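Hemoglobin-like protein (Methylacidiphilum infernorum, PDB 4NK2) probably binds and carries oxygen at an iron-porphyrin group, as a group II truncated haemoglobin from an extreme thermophile and acidophile. Local coordinates at residues 45-50 / 166-171; 136-141 / 160-165; 144-149 / 188-193. All blocks are in the same frame, centred on the assembly; numbering follows the deposited sequence.

Overall arrangement
Followed from the N terminus, the chain first lays down strand 35-48, whose end meets 166-171 in interaction 1 and so closes a loop of 115 residues that contains helices but no strand. Nested inside that loop, interaction 2 brings 136-141 of helix 131-147 against 160-165 of helix 155-165, closing a short connection of 18 residues. These two contacts touch one another, with centres 9 Å apart, and both reach the haem. Interaction 3 starts from the end of helix 131-147 and crosses both others along the chain: 144-149 meets 188-193 near the C terminus. Helix 131-147 thus links the haem pocket to the C-terminal helix 184-192.

Interaction 1 (45-50 / 166-171); sequences PEVKFP and SIRMIN. With HEM (protoporphyrin IX containing Fe), chain C.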
loop_
_atom_site.group_PDB
_atom_site.type_symbol
_atom_site.label_atom_id
_atom_site.label_comp_id
_atom_site.label_asym_id
_atom_site.label_seq_id
_atom_site.Cartn_x
_atom_site.Cartn_y
_atom_site.Cartn_z
ATOM N N PRO A 45 -9.829 -4.513 9.664
ATOM C CA PRO A 45 -10.763 -4.882 10.738
ATOM C C PRO A 45 -11.784 -5.933 10.291
ATOM O O PRO A 45 -11.962 -6.165 9.091
ATOM C CB PRO A 45 -11.463 -3.559 11.069
ATOM C CG PRO A 45 -11.289 -2.709 9.860
ATOM C CD PRO A 45 -9.954 -3.092 9.284
ATOM N N GLU A 46 -12.453 -6.560 11.239
ATOM C CA GLU A 46 -13.486 -7.537 10.933
ATOM C C GLU A 46 -14.510 -6.992 9.951
ATOM O O GLU A 46 -14.905 -5.850 10.051
ATOM C CB GLU A 46 -14.192 -7.955 12.216
ATOM C CG GLU A 46 -15.151 -9.083 12.048
ATOM C CD GLU A 46 -16.041 -9.276 13.243
ATOM O OE1 GLU A 46 -16.066 -8.408 14.121
ATOM O OE2 GLU A 46 -16.724 -10.300 13.308
ATOM N N VAL A 47 -14.942 -7.826 9.015
ATOM C CA VAL A 47 -15.995 -7.460 8.058
ATOM C C VAL A 47 -17.245 -8.336 8.232
ATOM O O VAL A 47 -17.184 -9.570 8.096
ATOM C CB VAL A 47 -15.537 -7.583 6.607
ATOM C CG1 VAL A 47 -16.697 -7.263 5.666
ATOM C CG2 VAL A 47 -14.372 -6.650 6.330
ATOM N N LYS A 48 -18.381 -7.711 8.508
ATOM C CA LYS A 48 -19.633 -8.431 8.591
ATOM C C LYS A 48 -20.413 -8.267 7.304
ATOM O O LYS A 48 -20.891 -7.199 7.019
ATOM C CB LYS A 48 -20.467 -7.904 9.742
ATOM C CG LYS A 48 -19.722 -7.734 11.014
ATOM C CD LYS A 48 -20.173 -8.743 12.022
ATOM C CE LYS A 48 -20.534 -8.101 13.327
ATOM N NZ LYS A 48 -20.821 -9.142 14.335
ATOM N N PHE A 49 -20.535 -9.334 6.535
ATOM C CA PHE A 49 -21.302 -9.307 5.289
ATOM C C PHE A 49 -22.786 -9.244 5.651
ATOM O O PHE A 49 -23.172 -9.707 6.725
ATOM C CB PHE A 49 -20.998 -10.532 4.426
ATOM C CG PHE A 49 -19.826 -10.337 3.476
ATOM C CD1 PHE A 49 -18.547 -10.101 3.962
ATOM C CD2 PHE A 49 -20.014 -10.397 2.099
ATOM C CE1 PHE A 49 -17.463 -9.925 3.081
ATOM C CE2 PHE A 49 -18.948 -10.226 1.215
ATOM C CZ PHE A 49 -17.670 -9.987 1.707
ATOM N N PRO A 50 -23.614 -8.655 4.767
ATOM C CA PRO A 50 -25.041 -8.447 5.067
ATOM C C PRO A 50 -25.761 -9.778 5.191
ATOM O O PRO A 50 -25.377 -10.708 4.489
ATOM C CB PRO A 50 -25.567 -7.733 3.819
ATOM C CG PRO A 50 -24.331 -7.204 3.108
ATOM C CD PRO A 50 -23.252 -8.194 3.417
ATOM N N SER A 166 -14.380 -2.011 2.530
ATOM C CA SER A 166 -13.646 -1.074 1.682
ATOM C C SER A 166 -12.216 -0.857 2.176
ATOM O O SER A 166 -11.322 -0.514 1.396
ATOM C CB SER A 166 -14.385 0.267 1.567
ATOM O OG SER A 166 -14.608 0.880 2.837
ATOM N N ILE A 167 -11.976 -1.056 3.466
ATOM C CA ILE A 167 -10.608 -0.860 3.962
ATOM C C ILE A 167 -9.610 -1.801 3.265
ATOM O O ILE A 167 -8.456 -1.429 3.030
ATOM C CB ILE A 167 -10.526 -1.051 5.477
ATOM C CG1 ILE A 167 -11.373 0.021 6.182
ATOM C CG2 ILE A 167 -9.094 -0.950 5.934
ATOM C CD1 ILE A 167 -11.464 -0.176 7.692
ATOM N N ARG A 168 -10.052 -3.017 2.951
ATOM C CA ARG A 168 -9.181 -4.018 2.335
ATOM C C ARG A 168 -8.919 -3.772 0.865
ATOM O O ARG A 168 -8.121 -4.483 0.249
ATOM C CB ARG A 168 -9.796 -5.403 2.491
ATOM C CG ARG A 168 -10.343 -5.632 3.869
ATOM C CD ARG A 168 -10.634 -7.091 4.120
ATOM N NE ARG A 168 -10.890 -7.296 5.541
ATOM C CZ ARG A 168 -10.728 -8.451 6.172
ATOM N NH1 ARG A 168 -10.307 -9.517 5.504
ATOM N NH2 ARG A 168 -10.980 -8.529 7.469
ATOM N N MET A 169 -9.587 -2.783 0.280
ATOM C CA MET A 169 -9.289 -2.456 -1.120
ATOM C C MET A 169 -8.113 -1.481 -1.227
ATOM O O MET A 169 -7.535 -1.310 -2.307
ATOM C CB MET A 169 -10.515 -1.859 -1.796
ATOM C CG MET A 169 -11.775 -2.719 -1.633
ATOM S SD MET A 169 -11.453 -4.420 -2.147
ATOM C CE MET A 169 -12.521 -5.166 -0.924
ATOM N N ILE A 170 -7.770 -0.828 -0.116
ATOM C CA ILE A 170 -6.743 0.219 -0.153
ATOM C C ILE A 170 -5.395 -0.420 -0.478
ATOM O O ILE A 170 -4.934 -1.321 0.239
ATOM C CB ILE A 170 -6.609 0.970 1.191
ATOM C CG1 ILE A 170 -7.883 1.774 1.495
ATOM C CG2 ILE A 170 -5.390 1.899 1.148
ATOM C CD1 ILE A 170 -7.871 2.433 2.872
ATOM N N ASN A 171 -4.768 0.037 -1.552
ATOM C CA ASN A 171 -3.493 -0.549 -1.972
ATOM C C ASN A 171 -2.375 0.476 -2.157
ATOM O O ASN A 171 -1.227 0.118 -2.479
ATOM C CB ASN A 171 -3.683 -1.386 -3.238
ATOM C CG ASN A 171 -4.269 -0.589 -4.380
ATOM O OD1 ASN A 171 -3.907 0.578 -4.583
ATOM N ND2 ASN A 171 -5.182 -1.207 -5.138
HETATM C CHA HEM C . -14.288 -2.873 -9.765
HETATM C CHB HEM C . -13.000 1.305 -7.697
HETATM C CHC HEM C . -14.136 -0.547 -3.329
HETATM C CHD HEM C . -16.924 -3.725 -5.757
HETATM C C1A HEM C . -13.750 -1.620 -9.605
HETATM C C2A HEM C . -13.031 -0.836 -10.606
HETATM C C3A HEM C . -12.683 0.323 -10.010
HETATM C C4A HEM C . -13.158 0.303 -8.633
HETATM C CMA HEM C . -11.921 1.517 -10.629
HETATM C CAA HEM C . -12.732 -1.281 -12.068
HETATM C CBA HEM C . -11.309 -1.877 -12.083
HETATM C CGA HEM C . -10.818 -2.423 -13.421
HETATM O O1A HEM C . -9.647 -2.134 -13.800
HETATM O O2A HEM C . -11.559 -3.158 -14.128
HETATM C C1B HEM C . -13.090 1.164 -6.321
HETATM C C2B HEM C . -12.571 2.071 -5.309
HETATM C C3B HEM C . -12.883 1.562 -4.102
HETATM C C4B HEM C . -13.615 0.314 -4.292
HETATM C CMB HEM C . -11.818 3.395 -5.554
HETATM C CAB HEM C . -12.512 2.218 -2.759
HETATM C CBB HEM C . -12.589 1.501 -1.631
HETATM C C1C HEM C . -15.045 -1.555 -3.590
HETATM C C2C HEM C . -15.825 -2.325 -2.630
HETATM C C3C HEM C . -16.584 -3.205 -3.313
HETATM C C4C HEM C . -16.328 -3.021 -4.729
HETATM C CMC HEM C . -15.760 -2.168 -1.095
HETATM C CAC HEM C . -17.593 -4.235 -2.752
HETATM C CBC HEM C . -18.107 -4.113 -1.520
HETATM C C1D HEM C . -16.410 -3.901 -7.021
HETATM C C2D HEM C . -16.715 -4.991 -7.936
HETATM C C3D HEM C . -15.895 -4.703 -9.184
HETATM C C4D HEM C . -15.168 -3.486 -8.904
HETATM C CMD HEM C . -17.676 -6.189 -7.734
HETATM C CAD HEM C . -15.831 -5.567 -10.463
HETATM C CBD HEM C . -14.824 -6.689 -10.191
HETATM C CGD HEM C . -14.749 -7.542 -11.437
HETATM O O1D HEM C . -14.174 -7.069 -12.446
HETATM O O2D HEM C . -15.276 -8.687 -11.420
HETATM N NA HEM C . -13.808 -0.896 -8.430
HETATM N NB HEM C . -13.714 0.120 -5.654
HETATM N NC HEM C . -15.396 -2.015 -4.853
HETATM N ND HEM C . -15.503 -3.048 -7.628
HETATM FE FE HEM C . -14.535 -1.510 -6.603
HETATM O O HOH W 1 -11.561 -4.751 6.655
#
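The carbonyl oxygen of Pro45 is gripped twice from the Arg168 side. Directly, Arg168 NH2 gives it a hydrogen bond of 3.0 Å between NH2 and Pro45 O, nearly straight at 176°; the oxygen lies in the guanidinium plane, whereas the donor stands well above the plane of the carbonyl. Indirectly, a water donates to Pro45 O at 2.8 Å and accepts from Arg168 NE at 2.9 Å, so that it bridges the carbonyl and the NE side of the guanidinium. The arginine chain is extended from CG to NE, which carries its flat end from the 3-10 segment 166-169 to the chain at Pro45. NH2 has a second acceptor, the Glu37 carbonyl of the second subunit, and this pins the guanidinium between the two chains.

Apolar contacts flank the polar bridge. Val47 turns its CG2 methyl to Arg168 NE at 3.6 Å, meeting the guanidinium obliquely; CG2 lies beside the backbone N because CG1 takes the position anti to it (chi1 177°). Pro45 crosses Ile167 at about a right angle, and its CG presses on Ile167 CD1 at 3.3 Å, tighter than usual for two carbons.

Beyond Arg168 the 3-10 turn reaches the cofactor: Met169 CG packs on haem CHC at 3.6 Å. Val47 and Lys48, in turn, pair with a strand of the second subunit in an antiparallel ladder. The contact therefore joins the haem pocket of a truncated globin to a beta sheet that runs on across the subunit interface.

Interaction 2 (136-141 / 160-165); sequences IWLACY and QWIESF. With HEM (protoporphyrin IX containing Fe), chain C.
Ile162 has the largest share of the contact between 136-141 and 160-165, presenting different atoms to Trp137, Leu138 and Tyr141. Its CG1 sits between the backbone N and the carbonyl carbon (chi1 58°), and from there CD1 extends over the face of the Tyr141 ring. This is a CH-pi contact, with CD1 3.9 Å from the ring centroid of Tyr141 and 27° off the normal, displaced toward CG. Ile162 CB instead comes to the edge of the Trp137 indole, 4.0 Å from CZ3. Leu138 completes the apolar seam alongside: its CD2 lies 4.1 Å from Ile162 CD1 and also rests against the backbone of Ile162 and Glu163.

Aromatic contacts are layered on the Trp137 side. One indole face takes Tyr141 CD1, and the opposite face lies against the porphyrin, with Trp137 CZ2 3.4 Å from haem C1C. The helix 155-165 reaches the same cofactor through a vinyl group: haem CBC lies at the edge of the Phe165 ring, near its plane, 3.4 Å from Phe165 CD2, while the Trp161 ring approaches that carbon obliquely.

The one charged residue in contact, Glu163, touches Leu138 through CA and CG, and its buried carboxylate forms salt bridges with Arg181 and Arg134.

The segment axes run almost antiparallel, at 171°, and stand 10.7 Å apart at closest approach, a spacing filled by side chains. With all five touching residues buried, the chemistry implies an interface that holds the indole by shape and dispersion: haem on one face, Tyr141 on the other, and Ile162 against its edge.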
loop_
_atom_site.group_PDB
_atom_site.type_symbol
_atom_site.label_atom_id
_atom_site.label_comp_id
_atom_site.label_asym_id
_atom_site.label_seq_id
_atom_site.Cartn_x
_atom_site.Cartn_y
_atom_site.Cartn_z
ATOM N N ILE A 136 -13.845 9.015 -0.400
ATOM C CA ILE A 136 -14.719 9.561 -1.440
ATOM C C ILE A 136 -15.687 8.497 -1.971
ATOM O O ILE A 136 -16.869 8.769 -2.157
ATOM C CB ILE A 136 -13.904 10.170 -2.604
ATOM C CG1 ILE A 136 -13.175 11.445 -2.148
ATOM C CG2 ILE A 136 -14.811 10.468 -3.792
ATOM C CD1 ILE A 136 -12.143 11.940 -3.188
ATOM N N TRP A 137 -15.195 7.285 -2.211
ATOM C CA TRP A 137 -16.056 6.178 -2.643
ATOM C C TRP A 137 -17.173 5.955 -1.614
ATOM O O TRP A 137 -18.336 5.763 -1.977
ATOM C CB TRP A 137 -15.196 4.922 -2.808
ATOM C CG TRP A 137 -15.862 3.651 -3.332
ATOM C CD1 TRP A 137 -15.855 3.187 -4.624
ATOM C CD2 TRP A 137 -16.532 2.647 -2.554
ATOM N NE1 TRP A 137 -16.507 1.975 -4.698
ATOM C CE2 TRP A 137 -16.933 1.622 -3.442
ATOM C CE3 TRP A 137 -16.852 2.530 -1.195
ATOM C CZ2 TRP A 137 -17.635 0.495 -3.014
ATOM C CZ3 TRP A 137 -17.542 1.403 -0.766
ATOM C CH2 TRP A 137 -17.935 0.405 -1.675
ATOM N N LEU A 138 -16.823 5.999 -0.332
ATOM C CA LEU A 138 -17.816 5.861 0.742
ATOM C C LEU A 138 -18.822 7.011 0.801
ATOM O O LEU A 138 -20.022 6.782 1.004
ATOM C CB LEU A 138 -17.114 5.710 2.101
ATOM C CG LEU A 138 -16.553 4.315 2.393
ATOM C CD1 LEU A 138 -15.822 4.279 3.724
ATOM C CD2 LEU A 138 -17.686 3.269 2.397
ATOM N N ALA A 139 -18.361 8.249 0.646
ATOM C CA ALA A 139 -19.291 9.381 0.719
ATOM C C ALA A 139 -20.265 9.330 -0.440
ATOM O O ALA A 139 -21.433 9.718 -0.308
ATOM C CB ALA A 139 -18.545 10.697 0.723
ATOM N N CYS A 140 -19.781 8.869 -1.589
ATOM C CA CYS A 140 -20.657 8.664 -2.731
ATOM C C CYS A 140 -21.706 7.602 -2.429
ATOM O O CYS A 140 -22.818 7.659 -2.958
ATOM C CB CYS A 140 -19.857 8.244 -3.964
ATOM S SG CYS A 140 -18.904 9.601 -4.688
ATOM N N TYR A 141 -21.347 6.608 -1.620
ATOM C CA TYR A 141 -22.293 5.538 -1.312
ATOM C C TYR A 141 -23.314 6.015 -0.287
ATOM O O TYR A 141 -24.510 5.693 -0.388
ATOM C CB TYR A 141 -21.561 4.302 -0.798
ATOM C CG TYR A 141 -21.932 3.045 -1.537
ATOM C CD1 TYR A 141 -20.951 2.207 -2.044
ATOM C CD2 TYR A 141 -23.263 2.679 -1.704
ATOM C CE1 TYR A 141 -21.272 1.043 -2.710
ATOM C CE2 TYR A 141 -23.596 1.511 -2.377
ATOM C CZ TYR A 141 -22.590 0.703 -2.879
ATOM O OH TYR A 141 -22.899 -0.465 -3.555
ATOM N N GLN A 160 -22.254 -0.887 7.400
ATOM C CA GLN A 160 -21.140 -1.430 8.143
ATOM C C GLN A 160 -20.375 -2.447 7.307
ATOM O O GLN A 160 -19.192 -2.619 7.467
ATOM C CB GLN A 160 -21.595 -2.008 9.478
ATOM C CG GLN A 160 -22.178 -3.379 9.389
ATOM O OE1 GLN A 160 -23.026 -3.042 11.610
ATOM N NE2 GLN A 160 -23.174 -5.109 10.741
ATOM N N TRP A 161 -21.068 -3.089 6.383
ATOM C CA TRP A 161 -20.388 -3.979 5.439
ATOM C C TRP A 161 -19.423 -3.213 4.538
ATOM O O TRP A 161 -18.228 -3.520 4.493
ATOM C CB TRP A 161 -21.389 -4.763 4.586
ATOM C CG TRP A 161 -20.719 -5.560 3.484
ATOM C CD1 TRP A 161 -19.637 -6.394 3.612
ATOM C CD2 TRP A 161 -21.094 -5.599 2.098
ATOM N NE1 TRP A 161 -19.319 -6.945 2.382
ATOM C CE2 TRP A 161 -20.196 -6.469 1.441
ATOM C CE3 TRP A 161 -22.104 -4.979 1.351
ATOM C CZ2 TRP A 161 -20.279 -6.737 0.071
ATOM C CZ3 TRP A 161 -22.186 -5.241 -0.002
ATOM C CH2 TRP A 161 -21.276 -6.120 -0.632
ATOM N N ILE A 162 -19.911 -2.215 3.811
ATOM C CA ILE A 162 -18.996 -1.521 2.890
ATOM C C ILE A 162 -17.954 -0.655 3.610
ATOM O O ILE A 162 -16.834 -0.500 3.116
ATOM C CB ILE A 162 -19.739 -0.674 1.821
ATOM C CG1 ILE A 162 -20.640 0.379 2.483
ATOM C CG2 ILE A 162 -20.550 -1.571 0.912
ATOM C CD1 ILE A 162 -21.221 1.396 1.497
ATOM N N GLU A 163 -18.325 -0.054 4.740
ATOM C CA GLU A 163 -17.375 0.777 5.493
ATOM C C GLU A 163 -16.164 -0.031 5.912
ATOM O O GLU A 163 -15.037 0.467 5.884
ATOM C CB GLU A 163 -18.020 1.380 6.754
ATOM C CG GLU A 163 -17.111 2.375 7.491
ATOM C CD GLU A 163 -16.089 1.711 8.425
ATOM O OE1 GLU A 163 -16.266 0.520 8.805
ATOM O OE2 GLU A 163 -15.110 2.405 8.810
ATOM N N SER A 164 -16.382 -1.278 6.319
ATOM C CA SER A 164 -15.249 -2.100 6.733
ATOM C C SER A 164 -14.590 -2.815 5.561
ATOM O O SER A 164 -13.367 -2.858 5.479
ATOM C CB SER A 164 -15.647 -3.108 7.811
ATOM O OG SER A 164 -14.526 -3.916 8.133
ATOM N N PHE A 165 -15.397 -3.380 4.663
ATOM C CA PHE A 165 -14.854 -4.161 3.553
ATOM C C PHE A 165 -13.981 -3.274 2.675
ATOM O O PHE A 165 -12.964 -3.720 2.133
ATOM C CB PHE A 165 -15.988 -4.759 2.716
ATOM C CG PHE A 165 -15.544 -5.841 1.759
ATOM C CD1 PHE A 165 -14.460 -6.658 2.056
ATOM C CD2 PHE A 165 -16.226 -6.053 0.568
ATOM C CE1 PHE A 165 -14.065 -7.667 1.177
ATOM C CE2 PHE A 165 -15.828 -7.057 -0.319
ATOM C CZ PHE A 165 -14.747 -7.858 -0.014
HETATM C CHA HEM C . -14.288 -2.873 -9.765
HETATM C CHB HEM C . -13.000 1.305 -7.697
HETATM C CHC HEM C . -14.136 -0.547 -3.329
HETATM C CHD HEM C . -16.924 -3.725 -5.757
HETATM C C1A HEM C . -13.750 -1.620 -9.605
HETATM C C2A HEM C . -13.031 -0.836 -10.606
HETATM C C3A HEM C . -12.683 0.323 -10.010
HETATM C C4A HEM C . -13.158 0.303 -8.633
HETATM C CMA HEM C . -11.921 1.517 -10.629
HETATM C CAA HEM C . -12.732 -1.281 -12.068
HETATM C CBA HEM C . -11.309 -1.877 -12.083
HETATM C CGA HEM C . -10.818 -2.423 -13.421
HETATM O O1A HEM C . -9.647 -2.134 -13.800
HETATM O O2A HEM C . -11.559 -3.158 -14.128
HETATM C C1B HEM C . -13.090 1.164 -6.321
HETATM C C2B HEM C . -12.571 2.071 -5.309
HETATM C C3B HEM C . -12.883 1.562 -4.102
HETATM C C4B HEM C . -13.615 0.314 -4.292
HETATM C CMB HEM C . -11.818 3.395 -5.554
HETATM C CAB HEM C . -12.512 2.218 -2.759
HETATM C CBB HEM C . -12.589 1.501 -1.631
HETATM C C1C HEM C . -15.045 -1.555 -3.590
HETATM C C2C HEM C . -15.825 -2.325 -2.630
HETATM C C3C HEM C . -16.584 -3.205 -3.313
HETATM C C4C HEM C . -16.328 -3.021 -4.729
HETATM C CMC HEM C . -15.760 -2.168 -1.095
HETATM C CAC HEM C . -17.593 -4.235 -2.752
HETATM C CBC HEM C . -18.107 -4.113 -1.520
HETATM C C1D HEM C . -16.410 -3.901 -7.021
HETATM C C2D HEM C . -16.715 -4.991 -7.936
HETATM C C3D HEM C . -15.895 -4.703 -9.184
HETATM C C4D HEM C . -15.168 -3.486 -8.904
HETATM C CMD HEM C . -17.676 -6.189 -7.734
HETATM C CAD HEM C . -15.831 -5.567 -10.463
HETATM C CBD HEM C . -14.824 -6.689 -10.191
HETATM C CGD HEM C . -14.749 -7.542 -11.437
HETATM O O1D HEM C . -14.174 -7.069 -12.446
HETATM O O2D HEM C . -15.276 -8.687 -11.420
HETATM N NA HEM C . -13.808 -0.896 -8.430
HETATM N NB HEM C . -13.714 0.120 -5.654
HETATM N NC HEM C . -15.396 -2.015 -4.853
HETATM N ND HEM C . -15.503 -3.048 -7.628
HETATM FE FE HEM C . -14.535 -1.510 -6.603
#

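Interaction 3 (144-149 / 188-193); sequences ALKDVH and QDFFVS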
loop_
_atom_site.group_PDB
_atom_site.type_symbol
_atom_site.label_atom_id
_atom_site.label_comp_id
_atom_site.label_asym_id
_atom_site.label_seq_id
_atom_site.Cartn_x
_atom_site.Cartn_y
_atom_site.Cartn_z
ATOM N N ALA A 144 -25.815 7.865 -2.276
ATOM C CA ALA A 144 -26.653 6.937 -3.045
ATOM C C ALA A 144 -27.707 6.273 -2.155
ATOM O O ALA A 144 -28.875 6.166 -2.535
ATOM C CB ALA A 144 -25.802 5.874 -3.762
ATOM N N LEU A 145 -27.282 5.792 -0.989
ATOM C CA LEU A 145 -28.176 5.088 -0.072
ATOM C C LEU A 145 -29.374 5.955 0.276
ATOM O O LEU A 145 -30.514 5.482 0.285
ATOM C CB LEU A 145 -27.419 4.682 1.200
ATOM C CG LEU A 145 -26.507 3.459 1.013
ATOM C CD1 LEU A 145 -25.507 3.286 2.164
ATOM C CD2 LEU A 145 -27.354 2.211 0.850
ATOM N N LYS A 146 -29.119 7.233 0.549
ATOM C CA LYS A 146 -30.209 8.166 0.859
ATOM C C LYS A 146 -31.034 8.481 -0.392
ATOM O O LYS A 146 -32.281 8.503 -0.340
ATOM C CB LYS A 146 -29.658 9.470 1.464
ATOM C CG LYS A 146 -30.745 10.531 1.652
ATOM C CD LYS A 146 -30.328 11.632 2.617
ATOM C CE LYS A 146 -31.577 12.376 3.100
ATOM N NZ LYS A 146 -31.284 13.435 4.103
ATOM N N ASP A 147 -30.342 8.723 -1.498
ATOM C CA ASP A 147 -30.961 9.104 -2.751
ATOM C C ASP A 147 -32.012 8.098 -3.214
ATOM O O ASP A 147 -33.010 8.476 -3.783
ATOM C CB ASP A 147 -29.909 9.269 -3.859
ATOM O OD1 ASP A 147 -27.838 10.410 -4.188
ATOM O OD2 ASP A 147 -29.349 11.436 -2.970
ATOM N N VAL A 148 -31.767 6.821 -2.982
ATOM C CA VAL A 148 -32.656 5.770 -3.468
ATOM C C VAL A 148 -33.587 5.257 -2.362
ATOM O O VAL A 148 -34.330 4.295 -2.564
ATOM C CB VAL A 148 -31.878 4.566 -4.064
ATOM C CG1 VAL A 148 -30.887 5.032 -5.125
ATOM C CG2 VAL A 148 -31.147 3.798 -2.960
ATOM N N HIS A 149 -33.536 5.892 -1.197
ATOM C CA HIS A 149 -34.406 5.517 -0.082
ATOM C C HIS A 149 -34.238 4.048 0.306
ATOM O O HIS A 149 -35.221 3.308 0.484
ATOM C CB HIS A 149 -35.876 5.836 -0.420
ATOM C CG HIS A 149 -36.054 7.159 -1.101
ATOM N ND1 HIS A 149 -35.557 8.336 -0.577
ATOM C CD2 HIS A 149 -36.643 7.489 -2.276
ATOM C CE1 HIS A 149 -35.835 9.334 -1.400
ATOM N NE2 HIS A 149 -36.506 8.847 -2.432
ATOM N N GLN A 188 -25.848 8.544 10.981
ATOM C CA GLN A 188 -27.228 8.071 11.035
ATOM C C GLN A 188 -28.250 9.193 10.892
ATOM O O GLN A 188 -29.311 8.996 10.282
ATOM C CB GLN A 188 -27.497 7.242 12.301
ATOM C CG GLN A 188 -27.222 7.960 13.616
ATOM C CD GLN A 188 -27.270 7.007 14.796
ATOM O OE1 GLN A 188 -27.808 5.896 14.698
ATOM N NE2 GLN A 188 -26.699 7.431 15.913
ATOM N N ASP A 189 -27.931 10.365 11.435
ATOM C CA ASP A 189 -28.849 11.494 11.358
ATOM C C ASP A 189 -29.051 11.926 9.911
ATOM O O ASP A 189 -30.158 12.273 9.506
ATOM C CB ASP A 189 -28.334 12.660 12.204
ATOM C CG ASP A 189 -28.419 12.381 13.695
ATOM O OD1 ASP A 189 -28.058 13.281 14.483
ATOM O OD2 ASP A 189 -28.858 11.269 14.083
ATOM N N PHE A 190 -27.979 11.879 9.128
ATOM C CA PHE A 190 -28.044 12.269 7.729
ATOM C C PHE A 190 -29.131 11.537 6.950
ATOM O O PHE A 190 -29.772 12.121 6.070
ATOM C CB PHE A 190 -26.680 12.039 7.062
ATOM C CG PHE A 190 -26.732 12.029 5.561
ATOM C CD1 PHE A 190 -26.734 13.218 4.841
ATOM C CD2 PHE A 190 -26.754 10.823 4.866
ATOM C CE1 PHE A 190 -26.773 13.210 3.441
ATOM C CE2 PHE A 190 -26.803 10.797 3.477
ATOM C CZ PHE A 190 -26.800 12.001 2.758
ATOM N N PHE A 191 -29.345 10.260 7.254
ATOM C CA PHE A 191 -30.278 9.457 6.456
ATOM C C PHE A 191 -31.725 9.788 6.749
ATOM O O PHE A 191 -32.622 9.438 5.983
ATOM C CB PHE A 191 -30.051 7.966 6.689
ATOM C CG PHE A 191 -28.765 7.466 6.121
ATOM C CD1 PHE A 191 -28.558 7.464 4.750
ATOM C CD2 PHE A 191 -27.758 7.011 6.954
ATOM C CE1 PHE A 191 -27.372 7.004 4.216
ATOM C CE2 PHE A 191 -26.571 6.552 6.429
ATOM C CZ PHE A 191 -26.379 6.549 5.058
ATOM N N VAL A 192 -31.940 10.470 7.863
ATOM C CA VAL A 192 -33.278 10.657 8.389
ATOM C C VAL A 192 -33.577 12.158 8.399
ATOM O O VAL A 192 -34.623 12.614 8.864
ATOM C CB VAL A 192 -33.378 9.940 9.750
ATOM C CG1 VAL A 192 -33.586 10.904 10.873
ATOM C CG2 VAL A 192 -34.434 8.859 9.694
ATOM N N SER A 193 -32.630 12.889 7.838
ATOM C CA SER A 193 -32.790 14.255 7.394
ATOM C C SER A 193 -31.758 15.167 8.001
ATOM O O SER A 193 -30.831 15.559 7.323
ATOM C CB SER A 193 -34.189 14.784 7.658
ATOM O OG SER A 193 -34.596 15.650 6.624
ATOM O OXT SER A 193 -31.821 15.482 9.196
#
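Lys146 lays its aliphatic chain over one face of the Phe190 ring, with CD 3.9 Å from the ring centroid of Phe190 in a CH-pi contact 26° off the normal. CG stands opposite the backbone N (chi1 173°) and the rest of the chain is extended, a course that takes the ammonium across the ring to the backbone beyond. There Lys146 NZ donates to Phe190 O at 2.8 Å, approaching nearly along the C=O axis. The same nitrogen stays above the ring as a cation-pi partner, 4.7 Å from the Phe190 centroid. Lys146 thus engages both the ring and the carbonyl of Phe190.

The contact lies at the surface, where the end of helix 131-147 of the globin fold meets the weakly bonded C-terminal helix 184-192. The first of these helices finishes in a Schellman motif, in which His149 has positive phi.

Phe191 meets the base of the same side chain. Its CD1 edge meets Lys146 CB at 4.0 Å, and its CE1 lies 3.8 Å from Leu145 CB. Replacing Lys146 by an alanine would probably leave Phe190 O without the ammonium donor and uncover the part of the ring face under CD. Further charge and ring contacts reach Phe190 from helix 131-147, through a cation-pi contact with Lys142 and an edge-to-face meeting with His143, while Leu155 of helix 155-165 packs against both Leu145 and Phe191.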